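Local coordinates for protein geranyltranstransferase (Roseobacter denitrificans, PDB 4LLS) that probably condenses isopentenyl diphosphate with an allylic diphosphate, in a metal-dependent step, to build the farnesyl or geranylgeranyl diphosphate used for carotenoids and chlorophyll, at residues Met55-Ser60 / His120-Asp125; His101-Leu104 / Asn109-Met112; Gly199-Leu204 / Ala233-Asp238. All coordinates share one frame; numbering follows the deposited sequence.

Contact 1: residues Met55-Ser60 / His120-Asp125; sequences MAHATS and HKKWDD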
loop_
_atom_site.group_PDB
_atom_site.type_symbol
_atom_site.label_atom_id
_atom_site.label_comp_id
_atom_site.label_asym_id
_atom_site.label_seq_id
_atom_site.Cartn_x
_atom_site.Cartn_y
_atom_site.Cartn_z
ATOM N N MET A 55 -1.903 -2.773 13.599
ATOM C CA MET A 55 -1.658 -1.489 12.964
ATOM C C MET A 55 -1.258 -0.442 14.004
ATOM O O MET A 55 -0.362 0.372 13.750
ATOM C CB MET A 55 -2.883 -1.006 12.211
ATOM C CG MET A 55 -3.179 -1.803 10.952
ATOM S SD MET A 55 -4.791 -1.464 10.208
ATOM C CE MET A 55 -4.464 0.110 9.415
ATOM N N ALA A 56 -1.957 -0.403 15.140
ATOM C CA ALA A 56 -1.674 0.561 16.179
ATOM C C ALA A 56 -0.311 0.260 16.810
ATOM O O ALA A 56 0.486 1.173 17.089
ATOM C CB ALA A 56 -2.745 0.507 17.238
ATOM N N HIS A 57 -0.019 -1.017 17.004
ATOM C CA HIS A 57 1.267 -1.432 17.566
ATOM C C HIS A 57 2.409 -0.915 16.696
ATOM O O HIS A 57 3.429 -0.427 17.176
ATOM C CB HIS A 57 1.298 -2.945 17.653
ATOM C CG HIS A 57 2.446 -3.498 18.430
ATOM N ND1 HIS A 57 3.556 -4.062 17.850
ATOM C CD2 HIS A 57 2.594 -3.667 19.766
ATOM C CE1 HIS A 57 4.348 -4.551 18.793
ATOM N NE2 HIS A 57 3.795 -4.299 19.962
ATOM N N ALA A 58 2.280 -1.151 15.399
ATOM C CA ALA A 58 3.327 -0.854 14.440
ATOM C C ALA A 58 3.571 0.627 14.215
ATOM O O ALA A 58 4.671 1.021 13.739
ATOM C CB ALA A 58 2.986 -1.505 13.097
ATOM N N THR A 59 2.575 1.450 14.497
ATOM C CA THR A 59 2.692 2.854 14.327
ATOM C C THR A 59 3.015 3.629 15.600
ATOM O O THR A 59 3.172 4.838 15.539
ATOM C CB THR A 59 1.430 3.454 13.662
ATOM O OG1 THR A 59 0.235 3.070 14.372
ATOM C CG2 THR A 59 1.342 3.026 12.219
ATOM N N SER A 60 3.028 2.953 16.749
ATOM C CA SER A 60 3.343 3.578 18.006
ATOM C C SER A 60 4.865 3.730 18.110
ATOM O O SER A 60 5.633 2.899 17.630
ATOM C CB SER A 60 2.768 2.755 19.156
ATOM O OG SER A 60 3.400 1.515 19.254
ATOM N N HIS A 120 4.759 -9.874 13.886
ATOM C CA HIS A 120 4.617 -11.302 13.627
ATOM C C HIS A 120 4.915 -12.136 14.872
ATOM O O HIS A 120 4.495 -13.267 14.952
ATOM C CB HIS A 120 5.474 -11.758 12.491
ATOM C CG HIS A 120 6.924 -11.508 12.665
ATOM N ND1 HIS A 120 7.806 -12.479 13.104
ATOM C CD2 HIS A 120 7.667 -10.405 12.436
ATOM C CE1 HIS A 120 9.022 -11.966 13.146
ATOM N NE2 HIS A 120 8.967 -10.722 12.713
ATOM N N LYS A 121 5.698 -11.576 15.782
ATOM C CA LYS A 121 6.006 -12.254 17.057
ATOM C C LYS A 121 4.859 -12.141 18.048
ATOM O O LYS A 121 4.472 -13.124 18.684
ATOM C CB LYS A 121 7.291 -11.679 17.657
ATOM C CG LYS A 121 8.562 -12.240 17.068
ATOM C CD LYS A 121 8.753 -13.682 17.508
ATOM C CE LYS A 121 9.715 -14.413 16.597
ATOM N NZ LYS A 121 9.831 -15.850 16.972
ATOM N N LYS A 122 4.278 -10.951 18.174
ATOM C CA LYS A 122 3.171 -10.710 19.072
ATOM C C LYS A 122 1.867 -11.347 18.587
ATOM O O LYS A 122 1.014 -11.748 19.373
ATOM C CB LYS A 122 3.002 -9.212 19.304
ATOM C CG LYS A 122 1.951 -8.825 20.323
ATOM C CD LYS A 122 2.144 -7.386 20.774
ATOM C CE LYS A 122 0.961 -6.868 21.575
ATOM N NZ LYS A 122 0.804 -7.605 22.849
ATOM N N TRP A 123 1.697 -11.386 17.276
ATOM C CA TRP A 123 0.566 -12.044 16.677
ATOM C C TRP A 123 1.072 -13.245 15.860
ATOM O O TRP A 123 1.438 -14.267 16.442
ATOM C CB TRP A 123 -0.233 -11.007 15.849
ATOM C CG TRP A 123 -1.042 -10.063 16.690
ATOM C CD1 TRP A 123 -2.279 -10.272 17.173
ATOM C CD2 TRP A 123 -0.641 -8.765 17.167
ATOM N NE1 TRP A 123 -2.706 -9.188 17.893
ATOM C CE2 TRP A 123 -1.709 -8.247 17.913
ATOM C CE3 TRP A 123 0.468 -7.948 16.941
ATOM C CZ2 TRP A 123 -1.657 -6.996 18.543
ATOM C CZ3 TRP A 123 0.524 -6.709 17.575
ATOM C CH2 TRP A 123 -0.538 -6.244 18.360
ATOM N N ASP A 124 1.162 -13.121 14.535
ATOM C CA ASP A 124 1.640 -14.165 13.645
ATOM C C ASP A 124 1.939 -13.540 12.273
ATOM O O ASP A 124 1.739 -12.320 12.097
ATOM C CB ASP A 124 0.615 -15.320 13.528
ATOM C CG ASP A 124 -0.763 -14.860 13.081
ATOM O OD1 ASP A 124 -1.751 -15.534 13.437
ATOM O OD2 ASP A 124 -0.905 -13.850 12.351
ATOM N N ASP A 125 2.506 -14.329 11.364
ATOM C CA ASP A 125 3.001 -13.793 10.109
ATOM C C ASP A 125 1.822 -13.201 9.324
ATOM O O ASP A 125 1.982 -12.160 8.691
ATOM C CB ASP A 125 3.709 -14.851 9.255
ATOM C CG ASP A 125 5.021 -15.303 9.846
ATOM O OD1 ASP A 125 5.425 -14.791 10.905
ATOM O OD2 ASP A 125 5.633 -16.256 9.279
#
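His57 offers one face of its imidazole to the indole of Trp123, whose six-membered ring arrives edge first. The planes stand at 83°, an edge-to-face (T-shaped) pair with centroids 5.4 Å apart. Trp123 CZ3 sits over the rim of the imidazole, 3.8 Å from His57 CG, while Trp123 CH2 lies the same 3.8 Å from His57 CB. The packing is therefore tight at the root of the histidine side chain. With CG anti to the backbone N (chi1 -170°), the imidazole leans out from helix 50-59 toward the indole; such a flat ring can take an aromatic edge on its face without needing a hydrogen bond across the contact.

The outer side is looser. Lys122 passes the far rim of the imidazole with CD and CE at an oblique angle, and lies in exposed surroundings. Its aliphatic stem serves two rings, because CG also rests 3.7 Å above the plane of Trp123, so a lysine suits this edge: hydrocarbon inside, charge outward. Replacing His57 with an alanine keeps CB against Trp123 CH2 but would probably open a gap beyond the CZ3 edge of the indole and leave the stem of Lys122 without a neighbour on that side.

Hydroxyls tidy the C-terminal end of helix 50-59: Thr59 OG1 donates to Met55 O, and Ser60 OG donates to His57 O from above the carbonyl plane. Trp123 is the first residue to leave the short helix 119-122, and Asp124 follows as N-cap of helix 125-144. The indole also lies on Pro50, Glu53 and Ala54, so it covers a stretch of helix 50-59, whose other sides pack on helices 22-43, 81-102 and 125-144, with Met55 reaching Ala168 of the second subunit.

Contact 2: residues His101-Leu104 / Asn109-Met112; sequences HDDL and NDDM. With CA (calcium ion), chain F; GST (geranyl S-thiolodiphosphate), chain D.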
loop_
_atom_site.group_PDB
_atom_site.type_symbol
_atom_site.label_atom_id
_atom_site.label_comp_id
_atom_site.label_asym_id
_atom_site.label_seq_id
_atom_site.Cartn_x
_atom_site.Cartn_y
_atom_site.Cartn_z
ATOM N N HIS A 101 6.812 -5.314 7.274
ATOM C CA HIS A 101 7.225 -6.294 6.260
ATOM C C HIS A 101 8.701 -6.636 6.318
ATOM O O HIS A 101 9.041 -7.821 6.222
ATOM C CB HIS A 101 6.763 -5.879 4.855
ATOM C CG HIS A 101 5.287 -6.011 4.667
ATOM N ND1 HIS A 101 4.669 -5.867 3.439
ATOM C CD2 HIS A 101 4.319 -6.393 5.522
ATOM C CE1 HIS A 101 3.382 -6.069 3.572
ATOM N NE2 HIS A 101 3.134 -6.376 4.833
ATOM N N ASP A 102 9.583 -5.660 6.501
ATOM C CA ASP A 102 11.018 -5.912 6.597
ATOM C C ASP A 102 11.321 -6.884 7.728
ATOM O O ASP A 102 12.278 -7.662 7.615
ATOM C CB ASP A 102 11.799 -4.611 6.808
ATOM C CG ASP A 102 13.336 -4.803 6.719
ATOM O OD1 ASP A 102 13.828 -5.201 5.644
ATOM O OD2 ASP A 102 14.003 -4.447 7.711
ATOM N N ASP A 103 10.594 -6.778 8.826
ATOM C CA ASP A 103 10.913 -7.568 10.024
ATOM C C ASP A 103 10.536 -9.040 9.823
ATOM O O ASP A 103 10.921 -9.866 10.639
ATOM C CB ASP A 103 10.254 -6.987 11.269
ATOM C CG ASP A 103 10.917 -5.666 11.764
ATOM O OD1 ASP A 103 10.225 -4.860 12.434
ATOM O OD2 ASP A 103 12.089 -5.443 11.468
ATOM N N LEU A 104 9.640 -9.323 8.884
ATOM C CA LEU A 104 9.108 -10.687 8.658
ATOM C C LEU A 104 10.209 -11.735 8.626
ATOM O O LEU A 104 11.284 -11.516 8.052
ATOM C CB LEU A 104 8.289 -10.766 7.351
ATOM C CG LEU A 104 6.900 -10.086 7.366
ATOM C CD1 LEU A 104 6.363 -9.981 5.946
ATOM C CD2 LEU A 104 5.916 -10.822 8.255
ATOM N N ASN A 109 13.715 -11.007 9.473
ATOM C CA ASN A 109 13.474 -11.941 10.562
ATOM C C ASN A 109 13.936 -11.362 11.896
ATOM O O ASN A 109 14.819 -11.910 12.569
ATOM C CB ASN A 109 14.223 -13.264 10.274
ATOM C CG ASN A 109 13.822 -14.382 11.205
ATOM O OD1 ASN A 109 14.583 -15.337 11.374
ATOM N ND2 ASN A 109 12.665 -14.278 11.826
ATOM N N ASP A 110 13.284 -10.284 12.321
ATOM C CA ASP A 110 13.611 -9.631 13.570
ATOM C C ASP A 110 12.491 -9.724 14.584
ATOM O O ASP A 110 11.313 -9.602 14.235
ATOM C CB ASP A 110 13.910 -8.169 13.299
ATOM C CG ASP A 110 15.366 -7.923 13.094
ATOM O OD1 ASP A 110 15.773 -7.773 11.928
ATOM O OD2 ASP A 110 16.121 -7.919 14.103
ATOM N N ASP A 111 12.872 -9.947 15.840
ATOM C CA ASP A 111 11.942 -10.173 16.934
ATOM C C ASP A 111 11.542 -8.922 17.722
ATOM O O ASP A 111 10.530 -8.933 18.423
ATOM C CB ASP A 111 12.557 -11.174 17.941
ATOM C CG ASP A 111 12.709 -12.573 17.383
ATOM O OD1 ASP A 111 13.358 -13.397 18.076
ATOM O OD2 ASP A 111 12.103 -12.895 16.339
ATOM N N MET A 112 12.328 -7.853 17.593
ATOM C CA MET A 112 12.122 -6.636 18.349
ATOM C C MET A 112 12.290 -5.405 17.460
ATOM O O MET A 112 13.142 -5.386 16.570
ATOM C CB MET A 112 13.103 -6.587 19.522
ATOM C CG MET A 112 12.911 -5.405 20.451
ATOM S SD MET A 112 14.019 -5.448 21.891
ATOM C CE MET A 112 15.627 -5.345 21.097
HETATM CA CA CA F . 15.948 -4.652 8.867
HETATM P PA GST D . 16.588 -1.613 10.492
HETATM O O1A GST D . 15.836 -0.585 11.334
HETATM O O2A GST D . 18.068 -1.747 10.826
HETATM O O3A GST D . 15.869 -2.956 10.424
HETATM O O1B GST D . 16.508 -1.024 9.016
HETATM P PB GST D . 17.358 -1.599 7.807
HETATM O O2B GST D . 18.767 -1.200 7.832
HETATM O O3B GST D . 17.130 -3.144 7.693
HETATM S S1 GST D . 16.526 -0.646 6.274
HETATM C C1 GST D . 14.878 -1.227 6.495
HETATM C C2 GST D . 14.101 -1.284 5.201
HETATM C C3 GST D . 13.301 -0.282 4.806
HETATM C C10 GST D . 13.214 0.996 5.567
HETATM C C4 GST D . 12.546 -0.367 3.523
HETATM C C5 GST D . 11.896 -1.754 3.435
HETATM C C6 GST D . 11.109 -1.901 2.174
HETATM C C7 GST D . 10.059 -2.741 2.041
HETATM C C9 GST D . 9.501 -3.677 3.089
HETATM C C8 GST D . 9.400 -2.680 0.699
HETATM O O HOH W 1 14.562 -5.949 10.409
HETATM O O HOH W 2 13.558 -4.934 13.876
HETATM O O HOH W 3 17.933 -5.324 9.986
#
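Asp103 OD2 is gripped by three donors while resting 3.8 Å from Asp110 CB: one water at 2.7 Å from OD2, a second water, and the guanidinium of Arg113 in a salt bridge. The first water also donates to Asp110 OD1 and, through its oxygen, binds a calcium ion at 2.5 Å. It thus joins two carboxylates whose planes are turned 65° apart, with Asp103 OD2 and Asp110 OD1 separated by 4.4 Å. The second water donates to Met112 O, tying the carboxylate to the backbone further along. Asp110 OD2 has its own cation in Lys256.

Behind these side chains the backbone closes a tight loop. Asp110 N donates to Asp103 O at 2.9 Å with a fairly straight bond (159°), and Asn109 N donates to Leu104 O in a more bent one. Asp102, with CG anti to the backbone N (chi1 -172°), turns instead to the ligand: its OD2 binds the calcium at 2.3 Å, while OD1 is fixed by Gln175. Diphosphate oxygens O3A and O3B of the geranyl thiolodiphosphate, another water and Asp108 complete the metal's shell.

This is the first aspartate-rich motif, DDxxxxD, of the prenyl synthases. Its first and last aspartates hold the metal directly, while Asp103 orients a calcium-bound water and pairs with Arg113, which itself bonds the diphosphate, consistent with a second-shell role; calcium probably stands here where magnesium would act.

Contact 3: residues Gly199-Leu204 / Ala233-Asp238; sequences GKTGAL and AFQIAD. With CA (calcium ion), chain E; IPE (3-methylbut-3-enyl trihydrogen diphosphate), chain C; GST (geranyl S-thiolodiphosphate), chain D.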
loop_
_atom_site.group_PDB
_atom_site.type_symbol
_atom_site.label_atom_id
_atom_site.label_comp_id
_atom_site.label_asym_id
_atom_site.label_seq_id
_atom_site.Cartn_x
_atom_site.Cartn_y
_atom_site.Cartn_z
ATOM N N GLY A 199 17.098 4.429 -2.912
ATOM C CA GLY A 199 15.770 3.790 -2.971
ATOM C C GLY A 199 15.263 3.391 -1.597
ATOM O O GLY A 199 14.163 3.796 -1.180
ATOM N N LYS A 200 16.068 2.654 -0.855
ATOM C CA LYS A 200 15.595 1.927 0.308
ATOM C C LYS A 200 15.232 2.854 1.454
ATOM O O LYS A 200 14.217 2.620 2.150
ATOM C CB LYS A 200 16.624 0.889 0.749
ATOM C CG LYS A 200 16.073 -0.057 1.781
ATOM C CD LYS A 200 16.816 -1.393 1.723
ATOM C CE LYS A 200 16.931 -2.075 3.077
ATOM N NZ LYS A 200 18.301 -2.112 3.674
ATOM N N THR A 201 16.035 3.893 1.667
ATOM C CA THR A 201 15.800 4.865 2.700
ATOM C C THR A 201 15.730 6.334 2.241
ATOM O O THR A 201 15.013 7.178 2.865
ATOM C CB THR A 201 16.812 4.673 3.829
ATOM O OG1 THR A 201 18.101 4.989 3.324
ATOM C CG2 THR A 201 16.759 3.220 4.284
ATOM N N GLY A 202 16.396 6.677 1.140
ATOM C CA GLY A 202 16.407 8.048 0.674
ATOM C C GLY A 202 15.035 8.520 0.168
ATOM O O GLY A 202 14.686 9.715 0.278
ATOM N N ALA A 203 14.284 7.619 -0.443
ATOM C CA ALA A 203 13.079 8.038 -1.140
ATOM C C ALA A 203 12.033 8.584 -0.170
ATOM O O ALA A 203 11.427 9.631 -0.441
ATOM C CB ALA A 203 12.496 6.864 -1.932
ATOM N N LEU A 204 11.792 7.909 0.941
ATOM C CA LEU A 204 10.760 8.404 1.853
ATOM C C LEU A 204 11.255 9.639 2.548
ATOM O O LEU A 204 10.452 10.486 2.911
ATOM C CB LEU A 204 10.361 7.384 2.919
ATOM C CG LEU A 204 9.747 6.077 2.463
ATOM C CD1 LEU A 204 9.123 5.374 3.662
ATOM C CD2 LEU A 204 8.761 6.301 1.316
ATOM N N ALA A 233 23.209 10.747 5.223
ATOM C CA ALA A 233 23.741 10.861 6.588
ATOM C C ALA A 233 22.971 9.937 7.539
ATOM O O ALA A 233 23.554 9.269 8.397
ATOM C CB ALA A 233 23.646 12.308 7.079
ATOM N N PHE A 234 21.649 9.954 7.427
ATOM C CA PHE A 234 20.796 9.117 8.242
ATOM C C PHE A 234 21.167 7.621 8.082
ATOM O O PHE A 234 21.236 6.896 9.073
ATOM C CB PHE A 234 19.326 9.373 7.869
ATOM C CG PHE A 234 18.351 8.393 8.477
ATOM C CD1 PHE A 234 17.838 8.622 9.715
ATOM C CD2 PHE A 234 18.102 7.183 7.848
ATOM C CE1 PHE A 234 17.000 7.671 10.298
ATOM C CE2 PHE A 234 17.254 6.255 8.403
ATOM C CZ PHE A 234 16.754 6.496 9.656
ATOM N N GLN A 235 21.341 7.156 6.853
ATOM C CA GLN A 235 21.645 5.759 6.641
ATOM C C GLN A 235 23.024 5.418 7.196
ATOM O O GLN A 235 23.190 4.328 7.754
ATOM C CB GLN A 235 21.513 5.378 5.175
ATOM C CG GLN A 235 21.631 3.859 4.979
ATOM C CD GLN A 235 20.562 3.096 5.748
ATOM O OE1 GLN A 235 19.378 3.468 5.703
ATOM N NE2 GLN A 235 20.980 2.146 6.597
ATOM N N ILE A 236 24.001 6.293 7.002
ATOM C CA ILE A 236 25.336 6.052 7.541
ATOM C C ILE A 236 25.235 5.916 9.048
ATOM O O ILE A 236 25.778 4.991 9.652
ATOM C CB ILE A 236 26.327 7.155 7.158
ATOM C CG1 ILE A 236 26.576 7.106 5.644
ATOM C CG2 ILE A 236 27.651 6.993 7.923
ATOM C CD1 ILE A 236 27.312 8.300 5.077
ATOM N N ALA A 237 24.458 6.789 9.665
ATOM C CA ALA A 237 24.265 6.735 11.096
ATOM C C ALA A 237 23.603 5.454 11.532
ATOM O O ALA A 237 23.982 4.884 12.549
ATOM C CB ALA A 237 23.442 7.925 11.554
ATOM N N ASP A 238 22.585 5.011 10.803
ATOM C CA ASP A 238 21.963 3.723 11.081
ATOM C C ASP A 238 22.961 2.561 11.006
ATOM O O ASP A 238 22.897 1.634 11.786
ATOM C CB ASP A 238 20.761 3.482 10.144
ATOM C CG ASP A 238 19.934 2.264 10.545
ATOM O OD1 ASP A 238 20.070 1.216 9.859
ATOM O OD2 ASP A 238 19.309 2.250 11.637
HETATM CA CA CA E . 20.103 -1.048 9.912
HETATM C C1 IPE C . 14.515 2.554 10.682
HETATM O O1 IPE C . 14.126 3.939 10.586
HETATM C C2 IPE C . 14.514 1.953 9.281
HETATM C C3 IPE C . 15.478 2.677 8.375
HETATM C C4 IPE C . 15.076 3.252 7.243
HETATM C C5 IPE C . 16.946 2.623 8.665
HETATM P PA IPE C . 14.139 4.855 11.890
HETATM O O1A IPE C . 15.508 4.760 12.580
HETATM O O2A IPE C . 13.712 6.186 11.464
HETATM O O3A IPE C . 13.031 4.218 12.829
HETATM P PB IPE C . 11.907 4.752 13.867
HETATM O O1B IPE C . 11.733 3.627 14.875
HETATM O O2B IPE C . 12.427 6.010 14.501
HETATM O O3B IPE C . 10.717 5.027 12.979
HETATM P PA GST D . 16.588 -1.613 10.492
HETATM O O1A GST D . 15.836 -0.585 11.334
HETATM O O2A GST D . 18.068 -1.747 10.826
HETATM O O3A GST D . 15.869 -2.956 10.424
HETATM O O1B GST D . 16.508 -1.024 9.016
HETATM P PB GST D . 17.358 -1.599 7.807
HETATM O O2B GST D . 18.767 -1.200 7.832
HETATM O O3B GST D . 17.130 -3.144 7.693
HETATM S S1 GST D . 16.526 -0.646 6.274
HETATM C C1 GST D . 14.878 -1.227 6.495
HETATM C C2 GST D . 14.101 -1.284 5.201
HETATM C C3 GST D . 13.301 -0.282 4.806
HETATM C C10 GST D . 13.214 0.996 5.567
HETATM C C4 GST D . 12.546 -0.367 3.523
HETATM C C5 GST D . 11.896 -1.754 3.435
HETATM C C6 GST D . 11.109 -1.901 2.174
HETATM C C7 GST D . 10.059 -2.741 2.041
HETATM C C9 GST D . 9.501 -3.677 3.089
HETATM C C8 GST D . 9.400 -2.680 0.699
HETATM O O HOH W 4 20.920 -0.573 12.188
HETATM O O HOH W 5 22.228 -0.966 8.978
HETATM O O HOH W 6 20.815 -3.260 10.227
#
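Gln235 leans across to Thr201, the pair meeting at about a right angle. Its CB lies 3.9 Å from Thr201 OG1, and CG follows at a similar range. The chain then bends (chi2 59°), which turns the amide so that OE1 reaches the threonine side chain. At the tip OE1 comes 3.1 Å from Thr201 OG1; a hydrogen bond is possible here but not settled, because the single hydroxyl proton also has Gln197 O within reach. OE1 comes closest to the methyl, 3.0 Å from Thr201 CG2, a tight C-H to oxygen approach. The other end of the amide, NE2, donates to Asp239 OD1, which fixes how the group is turned. A glutamine suits this spot because one flat group can face a hydroxyl and a carboxylate at once.

Threonine is apt for a similar reason: its hydroxyl bonds Gln197 O within its own helix and lies near Gln235 OE1, while methyl CG2 faces the isoprenoid, 3.4 Å from C4 of the isopentenyl diphosphate. Phe234 lines the same substrate, CE2 being 3.7 Å from C5 and the ring edge meeting O1 in its plane. Lys200, salt-bridged to Asp178, brings NZ to 3.5 Å from the thiolodiphosphate sulfur S1. Asp238 opens the second aspartate-rich motif, DDxxD: OD1 binds a calcium ion at 2.3 Å, alongside O2A and O2B of the allylic analogue and three waters, and OD2 is paired with Lys252.

The two segments belong to helices 190-215, which has a wider pi-type turn at 199-202, and 221-244, and isopentenyl diphosphate and the allylic analogue lie against them. Helix 171-184 packs on the first through Gln175 and Met171. On the second, helix 271-288 covers Ala233 and Ile236, and helices 297-308 and 65-76 border Phe234.

In the fold
Contacts 1 and 2 are neighbours, their centres 10 Å apart, and the chain of contact 2 lies between the two segments of contact 1. His120 connects them through weak hydrogen bonds from NE2 to the carbonyl oxygens of Asp103 and Asp110. Contact 3 comes later in the chain, its centre 18 Å from that of contact 2, yet the nearest atoms are only about 5 Å apart and both touch the geranyl thiolodiphosphate. Contacts 2 and 3 thus bring the two aspartate-rich motifs to one diphosphate. Contact 1 stays at the surface: its centre is 23 Å from that of contact 3, and the side chain of His57 is about 12 Å from isopentenyl diphosphate.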